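Local structure of alanine racemase (3C3K) at residues L119-H132 and L178-I191. The protein probably binds a small ligand between the two lobes of a periplasmic binding protein-like fold, whose lobes usually close round such a ligand. Residues are numbered along the deposited sequence; the frame is centred on the assembly and turned at random.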
ATOM      1  N   LEU B 119       2.384 -26.039 -11.589  1.00 16.55           N
ATOM      2  CA  LEU B 119       2.700 -26.834 -10.410  1.00 15.40           C
ATOM      3  C   LEU B 119       2.648 -28.354 -10.665  1.00 14.83           C
ATOM      4  O   LEU B 119       3.533 -29.057 -10.241  1.00 15.29           O
ATOM      5  CB  LEU B 119       1.867 -26.415  -9.186  1.00 14.70           C
ATOM      6  CG  LEU B 119       2.116 -24.994  -8.697  1.00 14.50           C
ATOM      7  CD1 LEU B 119       0.954 -24.499  -7.825  1.00 16.87           C
ATOM      8  CD2 LEU B 119       3.458 -24.877  -7.948  1.00 16.93           C
ATOM      9  N   VAL B 120       1.639 -28.850 -11.349  1.00 15.76           N
ATOM     10  CA  VAL B 120       1.532 -30.303 -11.626  1.00 17.01           C
ATOM     11  C   VAL B 120       2.622 -30.778 -12.572  1.00 18.74           C
ATOM     12  O   VAL B 120       3.171 -31.860 -12.364  1.00 18.84           O
ATOM     13  CB  VAL B 120       0.135 -30.639 -12.192  1.00 18.55           C
ATOM     14  CG1 VAL B 120       0.078 -32.046 -12.930  1.00 16.85           C
ATOM     15  CG2 VAL B 120      -0.909 -30.546 -11.088  1.00 13.79           C
ATOM     16  N   LYS B 121       2.992 -29.954 -13.563  1.00 18.35           N
ATOM     17  CA  LYS B 121       4.082 -30.269 -14.456  1.00 21.08           C
ATOM     18  C   LYS B 121       5.384 -30.416 -13.701  1.00 21.50           C
ATOM     19  O   LYS B 121       6.247 -31.209 -14.062  1.00 21.02           O
ATOM     20  CB  LYS B 121       4.264 -29.159 -15.525  1.00 21.41           C
ATOM     21  CG  LYS B 121       3.609 -29.460 -16.874  1.00 23.05           C
ATOM     22  CD  LYS B 121       3.853 -28.339 -17.894  1.00 26.01           C
ATOM     23  CE  LYS B 121       5.318 -28.326 -18.343  1.00 34.99           C
ATOM     24  NZ  LYS B 121       5.474 -28.256 -19.852  1.00 39.69           N
ATOM     25  N   SER B 122       5.568 -29.603 -12.672  1.00 21.67           N
ATOM     26  CA  SER B 122       6.819 -29.626 -11.955  1.00 21.15           C
ATOM     27  C   SER B 122       6.793 -30.759 -10.945  1.00 21.77           C
ATOM     28  O   SER B 122       7.738 -30.906 -10.207  1.00 21.61           O
ATOM     29  CB  SER B 122       7.095 -28.282 -11.291  1.00 20.82           C
ATOM     30  OG  SER B 122       6.375 -28.188 -10.080  1.00 24.57           O
ATOM     31  N   GLY B 123       5.716 -31.569 -10.924  1.00 21.22           N
ATOM     32  CA  GLY B 123       5.707 -32.780 -10.101  1.00 19.66           C
ATOM     33  C   GLY B 123       4.940 -32.667  -8.784  1.00 19.65           C
ATOM     34  O   GLY B 123       4.903 -33.623  -8.026  1.00 19.93           O
ATOM     35  N   LYS B 124       4.327 -31.500  -8.513  1.00 18.71           N
ATOM     36  CA  LYS B 124       3.578 -31.252  -7.284  1.00 17.01           C
ATOM     37  C   LYS B 124       2.195 -31.934  -7.322  1.00 17.52           C
ATOM     38  O   LYS B 124       1.583 -31.977  -8.351  1.00 18.24           O
ATOM     39  CB  LYS B 124       3.444 -29.733  -7.040  1.00 16.38           C
ATOM     40  CG  LYS B 124       4.786 -29.023  -6.853  1.00 15.92           C
ATOM     41  CD  LYS B 124       5.506 -29.612  -5.615  1.00 12.73           C
ATOM     42  CE  LYS B 124       6.839 -28.928  -5.318  1.00 14.22           C
ATOM     43  NZ  LYS B 124       7.174 -29.112  -3.830  1.00 18.00           N
ATOM     44  N   LYS B 125       1.715 -32.470  -6.207  1.00 17.26           N
ATOM     45  CA  LYS B 125       0.559 -33.326  -6.224  1.00 17.65           C
ATOM     46  C   LYS B 125      -0.420 -32.963  -5.094  1.00 18.52           C
ATOM     47  O   LYS B 125      -1.588 -33.386  -5.084  1.00 18.54           O
ATOM     48  CB  LYS B 125       0.999 -34.795  -6.076  1.00 18.53           C
ATOM     49  CG  LYS B 125       1.303 -35.433  -7.429  1.00 20.61           C
ATOM     50  CD  LYS B 125       1.644 -36.895  -7.286  1.00 27.38           C
ATOM     51  CE  LYS B 125       2.090 -37.473  -8.608  1.00 32.54           C
ATOM     52  NZ  LYS B 125       3.058 -36.572  -9.337  1.00 39.97           N
ATOM     53  N   ARG B 126       0.033 -32.137  -4.165  1.00 17.75           N
ATOM     54  CA  ARG B 126      -0.848 -31.711  -3.080  1.00 18.08           C
ATOM     55  C   ARG B 126      -0.809 -30.199  -2.983  1.00 18.00           C
ATOM     56  O   ARG B 126      -0.037 -29.628  -2.174  1.00 19.32           O
ATOM     57  CB  ARG B 126      -0.427 -32.358  -1.760  1.00 17.27           C
ATOM     58  CG  ARG B 126      -0.677 -33.865  -1.740  1.00 19.21           C
ATOM     59  CD  ARG B 126      -0.021 -34.683  -0.552  1.00 20.04           C
ATOM     60  NE  ARG B 126       1.269 -34.213  -0.043  1.00 26.21           N
ATOM     61  CZ  ARG B 126       2.483 -34.543  -0.508  1.00 29.22           C
ATOM     62  NH1 ARG B 126       2.632 -35.361  -1.545  1.00 27.77           N
ATOM     63  NH2 ARG B 126       3.586 -34.041   0.076  1.00 28.66           N
ATOM     64  N   ILE B 127      -1.614 -29.552  -3.820  1.00 16.46           N
ATOM     65  CA  ILE B 127      -1.549 -28.129  -3.981  1.00 16.68           C
ATOM     66  C   ILE B 127      -2.697 -27.576  -3.140  1.00 16.58           C
ATOM     67  O   ILE B 127      -3.855 -28.007  -3.312  1.00 18.74           O
ATOM     68  CB  ILE B 127      -1.707 -27.717  -5.476  1.00 15.73           C
ATOM     69  CG1 ILE B 127      -0.589 -28.317  -6.327  1.00 17.05           C
ATOM     70  CG2 ILE B 127      -1.740 -26.148  -5.616  1.00 18.55           C
ATOM     71  CD1 ILE B 127      -0.908 -28.467  -7.769  1.00 19.33           C
ATOM     72  N   ALA B 128      -2.386 -26.642  -2.253  1.00 15.22           N
ATOM     73  CA  ALA B 128      -3.362 -25.946  -1.385  1.00 13.96           C
ATOM     74  C   ALA B 128      -3.567 -24.534  -1.925  1.00 14.76           C
ATOM     75  O   ALA B 128      -2.730 -24.018  -2.716  1.00 14.71           O
ATOM     76  CB  ALA B 128      -2.846 -25.893   0.129  1.00 14.71           C
ATOM     77  N   LEU B 129      -4.695 -23.932  -1.537  1.00 12.34           N
ATOM     78  CA  LEU B 129      -5.059 -22.570  -1.894  1.00 12.79           C
ATOM     79  C   LEU B 129      -5.256 -21.733  -0.621  1.00 13.47           C
ATOM     80  O   LEU B 129      -5.899 -22.174   0.349  1.00 13.10           O
ATOM     81  CB  LEU B 129      -6.342 -22.558  -2.762  1.00 12.06           C
ATOM     82  CG  LEU B 129      -6.895 -21.206  -3.249  1.00 11.67           C
ATOM     83  CD1 LEU B 129      -6.025 -20.734  -4.483  1.00 11.13           C
ATOM     84  CD2 LEU B 129      -8.354 -21.309  -3.697  1.00 13.66           C
ATOM     85  N   ILE B 130      -4.634 -20.562  -0.582  1.00 12.53           N
ATOM     86  CA  ILE B 130      -4.978 -19.593   0.451  1.00 12.72           C
ATOM     87  C   ILE B 130      -5.870 -18.571  -0.284  1.00 13.58           C
ATOM     88  O   ILE B 130      -5.396 -17.861  -1.219  1.00 12.67           O
ATOM     89  CB  ILE B 130      -3.726 -18.883   1.085  1.00 12.00           C
ATOM     90  CG1 ILE B 130      -2.836 -19.900   1.765  1.00  9.29           C
ATOM     91  CG2 ILE B 130      -4.190 -17.816   2.155  1.00 13.24           C
ATOM     92  CD1 ILE B 130      -1.578 -19.338   2.381  1.00 14.40           C
ATOM     93  N   ASN B 131      -7.151 -18.554   0.059  1.00 13.80           N
ATOM     94  CA  ASN B 131      -8.061 -17.597  -0.574  1.00 15.53           C
ATOM     95  C   ASN B 131      -8.389 -16.470   0.437  1.00 17.28           C
ATOM     96  O   ASN B 131      -7.985 -16.545   1.607  1.00 17.38           O
ATOM     97  CB  ASN B 131      -9.306 -18.336  -1.107  1.00 13.85           C
ATOM     98  CG  ASN B 131      -9.996 -17.601  -2.223  1.00 14.90           C
ATOM     99  OD1 ASN B 131      -9.778 -16.403  -2.418  1.00 17.77           O
ATOM    100  ND2 ASN B 131     -10.919 -18.283  -2.918  1.00 13.75           N
ATOM    101  N   HIS B 132      -9.094 -15.423   0.041  1.00 18.34           N
ATOM    102  CA  HIS B 132      -9.289 -14.351   1.027  1.00 20.78           C
ATOM    103  C   HIS B 132     -10.758 -14.025   1.236  1.00 23.11           C
ATOM    104  O   HIS B 132     -11.393 -14.569   2.205  1.00 27.66           O
ATOM    105  CB  HIS B 132      -8.348 -13.133   0.782  1.00 20.67           C
ATOM    106  CG  HIS B 132      -8.714 -11.884   1.535  1.00 21.16           C
ATOM    107  ND1 HIS B 132      -8.943 -11.861   2.898  1.00 18.48           N
ATOM    108  CD2 HIS B 132      -8.874 -10.598   1.111  1.00 24.00           C
ATOM    109  CE1 HIS B 132      -9.238 -10.621   3.281  1.00 19.39           C
ATOM    110  NE2 HIS B 132      -9.215  -9.838   2.220  1.00 19.89           N
ATOM    111  N   LEU B 178      -2.794 -25.041   7.240  1.00 16.70           N
ATOM    112  CA  LEU B 178      -2.662 -26.101   6.195  1.00 16.69           C
ATOM    113  C   LEU B 178      -1.604 -27.127   6.537  1.00 17.70           C
ATOM    114  O   LEU B 178      -1.674 -28.288   6.116  1.00 16.36           O
ATOM    115  CB  LEU B 178      -2.295 -25.502   4.825  1.00 15.13           C
ATOM    116  CG  LEU B 178      -3.281 -24.527   4.152  1.00 16.80           C
ATOM    117  CD1 LEU B 178      -2.537 -23.758   3.083  1.00 16.20           C
ATOM    118  CD2 LEU B 178      -4.482 -25.239   3.564  1.00 17.72           C
ATOM    119  N   LEU B 179      -0.616 -26.695   7.309  1.00 18.28           N
ATOM    120  CA  LEU B 179       0.424 -27.584   7.756  1.00 19.74           C
ATOM    121  C   LEU B 179      -0.094 -28.467   8.870  1.00 21.74           C
ATOM    122  O   LEU B 179       0.475 -29.519   9.100  1.00 20.70           O
ATOM    123  CB  LEU B 179       1.640 -26.817   8.242  1.00 18.81           C
ATOM    124  CG  LEU B 179       2.314 -26.045   7.080  1.00 19.00           C
ATOM    125  CD1 LEU B 179       3.489 -25.190   7.564  1.00 15.32           C
ATOM    126  CD2 LEU B 179       2.781 -27.026   6.031  1.00 16.26           C
ATOM    127  N   LYS B 180      -1.148 -28.033   9.567  1.00 23.60           N
ATOM    128  CA  LYS B 180      -1.668 -28.819  10.697  1.00 26.35           C
ATOM    129  C   LYS B 180      -2.671 -29.821  10.175  1.00 27.21           C
ATOM    130  O   LYS B 180      -3.883 -29.603  10.254  1.00 28.38           O
ATOM    131  CB  LYS B 180      -2.351 -27.913  11.725  1.00 26.52           C
ATOM    132  CG  LYS B 180      -1.519 -27.613  12.944  1.00 28.65           C
ATOM    133  CD  LYS B 180      -2.419 -26.898  14.009  1.00 28.67           C
ATOM    134  CE  LYS B 180      -1.751 -26.928  15.448  1.00 31.11           C
ATOM    135  NZ  LYS B 180      -2.597 -26.312  16.533  1.00 22.22           N
ATOM    136  N   SER B 181      -2.190 -30.898   9.585  1.00 27.96           N
ATOM    137  CA  SER B 181      -3.116 -31.855   8.983  1.00 28.44           C
ATOM    138  C   SER B 181      -2.389 -33.102   8.695  1.00 28.08           C
ATOM    139  O   SER B 181      -1.164 -33.073   8.609  1.00 26.98           O
ATOM    140  CB  SER B 181      -3.732 -31.334   7.694  1.00 28.76           C
ATOM    141  OG  SER B 181      -4.060 -32.421   6.876  1.00 33.08           O
ATOM    142  N   ALA B 182      -3.165 -34.187   8.558  1.00 28.38           N
ATOM    143  CA  ALA B 182      -2.647 -35.546   8.284  1.00 27.66           C
ATOM    144  C   ALA B 182      -1.697 -35.501   7.104  1.00 26.61           C
ATOM    145  O   ALA B 182      -0.547 -35.960   7.195  1.00 26.95           O
ATOM    146  CB  ALA B 182      -3.802 -36.499   7.985  1.00 27.66           C
ATOM    147  N   VAL B 183      -2.198 -34.955   6.010  1.00 25.09           N
ATOM    148  CA  VAL B 183      -1.430 -34.767   4.776  1.00 23.96           C
ATOM    149  C   VAL B 183      -1.119 -33.290   4.632  1.00 22.00           C
ATOM    150  O   VAL B 183      -2.029 -32.466   4.648  1.00 21.19           O
ATOM    151  CB  VAL B 183      -2.210 -35.281   3.537  1.00 24.32           C
ATOM    152  CG1 VAL B 183      -1.371 -35.106   2.254  1.00 25.30           C
ATOM    153  CG2 VAL B 183      -2.541 -36.740   3.696  1.00 25.84           C
ATOM    154  N   LYS B 184       0.164 -32.966   4.523  1.00 21.75           N
ATOM    155  CA  LYS B 184       0.626 -31.600   4.277  1.00 23.22           C
ATOM    156  C   LYS B 184       0.736 -31.233   2.772  1.00 21.10           C
ATOM    157  O   LYS B 184       0.935 -32.120   1.923  1.00 20.95           O
ATOM    158  CB  LYS B 184       1.966 -31.401   4.966  1.00 23.30           C
ATOM    159  CG  LYS B 184       2.074 -32.286   6.148  1.00 29.68           C
ATOM    160  CD  LYS B 184       2.028 -31.548   7.431  1.00 36.51           C
ATOM    161  CE  LYS B 184       3.416 -31.655   8.028  1.00 40.03           C
ATOM    162  NZ  LYS B 184       3.455 -30.989   9.341  1.00 41.74           N
ATOM    163  N   PRO B 185       0.638 -29.935   2.441  1.00 19.71           N
ATOM    164  CA  PRO B 185       0.763 -29.676   1.040  1.00 18.72           C
ATOM    165  C   PRO B 185       2.210 -29.775   0.592  1.00 18.11           C
ATOM    166  O   PRO B 185       3.146 -29.690   1.423  1.00 15.49           O
ATOM    167  CB  PRO B 185       0.253 -28.233   0.898  1.00 19.24           C
ATOM    168  CG  PRO B 185       0.618 -27.589   2.142  1.00 21.02           C
ATOM    169  CD  PRO B 185       0.421 -28.694   3.214  1.00 19.24           C
ATOM    170  N   ASP B 186       2.402 -30.037  -0.697  1.00 17.40           N
ATOM    171  CA  ASP B 186       3.697 -29.830  -1.279  1.00 16.37           C
ATOM    172  C   ASP B 186       3.695 -28.540  -2.114  1.00 15.83           C
ATOM    173  O   ASP B 186       4.680 -28.248  -2.801  1.00 15.78           O
ATOM    174  CB  ASP B 186       4.161 -31.066  -2.118  1.00 17.26           C
ATOM    175  CG  ASP B 186       3.195 -31.431  -3.258  1.00 19.33           C
ATOM    176  OD1 ASP B 186       2.273 -30.632  -3.537  1.00 21.42           O
ATOM    177  OD2 ASP B 186       3.325 -32.544  -3.862  1.00 21.07           O
ATOM    178  N   ALA B 187       2.600 -27.776  -2.098  1.00 14.64           N
ATOM    179  CA  ALA B 187       2.568 -26.503  -2.816  1.00 13.72           C
ATOM    180  C   ALA B 187       1.424 -25.649  -2.391  1.00 14.80           C
ATOM    181  O   ALA B 187       0.347 -26.184  -1.996  1.00 15.81           O
ATOM    182  CB  ALA B 187       2.541 -26.699  -4.318  1.00 14.18           C
ATOM    183  N   ILE B 188       1.689 -24.340  -2.346  1.00 13.38           N
ATOM    184  CA  ILE B 188       0.723 -23.368  -1.840  1.00 14.23           C
ATOM    185  C   ILE B 188       0.584 -22.271  -2.872  1.00 14.70           C
ATOM    186  O   ILE B 188       1.580 -21.620  -3.276  1.00 13.71           O
ATOM    187  CB  ILE B 188       1.086 -22.779  -0.431  1.00 15.41           C
ATOM    188  CG1 ILE B 188       0.954 -23.851   0.679  1.00 15.72           C
ATOM    189  CG2 ILE B 188       0.079 -21.728  -0.057  1.00 15.94           C
ATOM    190  CD1 ILE B 188       1.454 -23.419   2.041  1.00 13.02           C
ATOM    191  N   PHE B 189      -0.655 -22.113  -3.333  1.00 13.77           N
ATOM    192  CA  PHE B 189      -1.012 -21.095  -4.277  1.00 14.42           C
ATOM    193  C   PHE B 189      -1.869 -20.058  -3.518  1.00 15.38           C
ATOM    194  O   PHE B 189      -2.941 -20.407  -3.041  1.00 14.68           O
ATOM    195  CB  PHE B 189      -1.854 -21.743  -5.387  1.00 14.18           C
ATOM    196  CG  PHE B 189      -2.420 -20.769  -6.408  1.00 14.64           C
ATOM    197  CD1 PHE B 189      -1.756 -19.556  -6.693  1.00 12.90           C
ATOM    198  CD2 PHE B 189      -3.569 -21.113  -7.153  1.00 11.51           C
ATOM    199  CE1 PHE B 189      -2.276 -18.694  -7.615  1.00 11.48           C
ATOM    200  CE2 PHE B 189      -4.096 -20.245  -8.106  1.00 16.59           C
ATOM    201  CZ  PHE B 189      -3.443 -19.040  -8.350  1.00 13.15           C
ATOM    202  N   ALA B 190      -1.347 -18.824  -3.369  1.00 15.74           N
ATOM    203  CA  ALA B 190      -2.123 -17.736  -2.762  1.00 15.60           C
ATOM    204  C   ALA B 190      -2.617 -16.732  -3.771  1.00 16.12           C
ATOM    205  O   ALA B 190      -1.928 -16.407  -4.762  1.00 17.87           O
ATOM    206  CB  ALA B 190      -1.352 -17.065  -1.643  1.00 15.75           C
ATOM    207  N   ILE B 191      -3.804 -16.231  -3.472  1.00 15.80           N
ATOM    208  CA  ILE B 191      -4.618 -15.285  -4.249  1.00 15.54           C
ATOM    209  C   ILE B 191      -4.076 -13.824  -4.223  1.00 14.70           C
ATOM    210  O   ILE B 191      -4.613 -12.933  -4.901  1.00 13.84           O
ATOM    211  CB  ILE B 191      -6.041 -15.422  -3.669  1.00 17.17           C
ATOM    212  CG1 ILE B 191      -6.921 -16.290  -4.544  1.00 17.60           C
ATOM    213  CG2 ILE B 191      -6.635 -14.200  -2.993  1.00 14.45           C
ATOM    214  CD1 ILE B 191      -6.203 -17.395  -5.091  1.00 22.05           C
TER
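Strands 127-131 and 187-190 run parallel as the two inner strands of a four-stranded sheet in one lobe of the periplasmic binding protein-like fold, and the Asp186 carboxylate clasps the loop that leads into the first of them. Asp186 OD2 takes the backbone N of Lys125 on its syn lone pair at 2.8 Å, while OD1 receives the N of Arg126, also 2.8 Å away but 34° out of the carboxylate plane. A chi1 of 58°, which wedges CG between backbone N and carbonyl carbon, turns the carboxylate onto these two amides. Lys124 slides past it in the opposing direction, bent at chi2, and its NZ donates to Asp186 O at 2.8 Å and to Pro211 O beyond. The Arg126 chain crosses Asp186 nearly at a right angle: NE reaches Lys184 O (2.9 Å) in the guanidinium plane. Asp186 OD2 lies over one face, offset toward the rim, in a long salt bridge to Arg126 NH1 with no N-H pointing at it.

Further along, Ala128 N bonds to Ala187 O and Phe189 N to Ala128 O, a ladder continued by Ile130 and Ile191. On the face beneath helix 137-152, Leu129 CD1 meets Phe189 CD2 at 3.6 Å and packs tightly on Ile191 CD1. On the opposite face, Leu178 CD1 from the end of helix 168-179 rests on Ala128 CB (3.7 Å), and Ile130 CD1 touches Ile188 CG2 (3.8 Å). Two amides and nearby cationic side chains would probably keep the buried carboxylate ionised, holding residues 124-126 against Asp186.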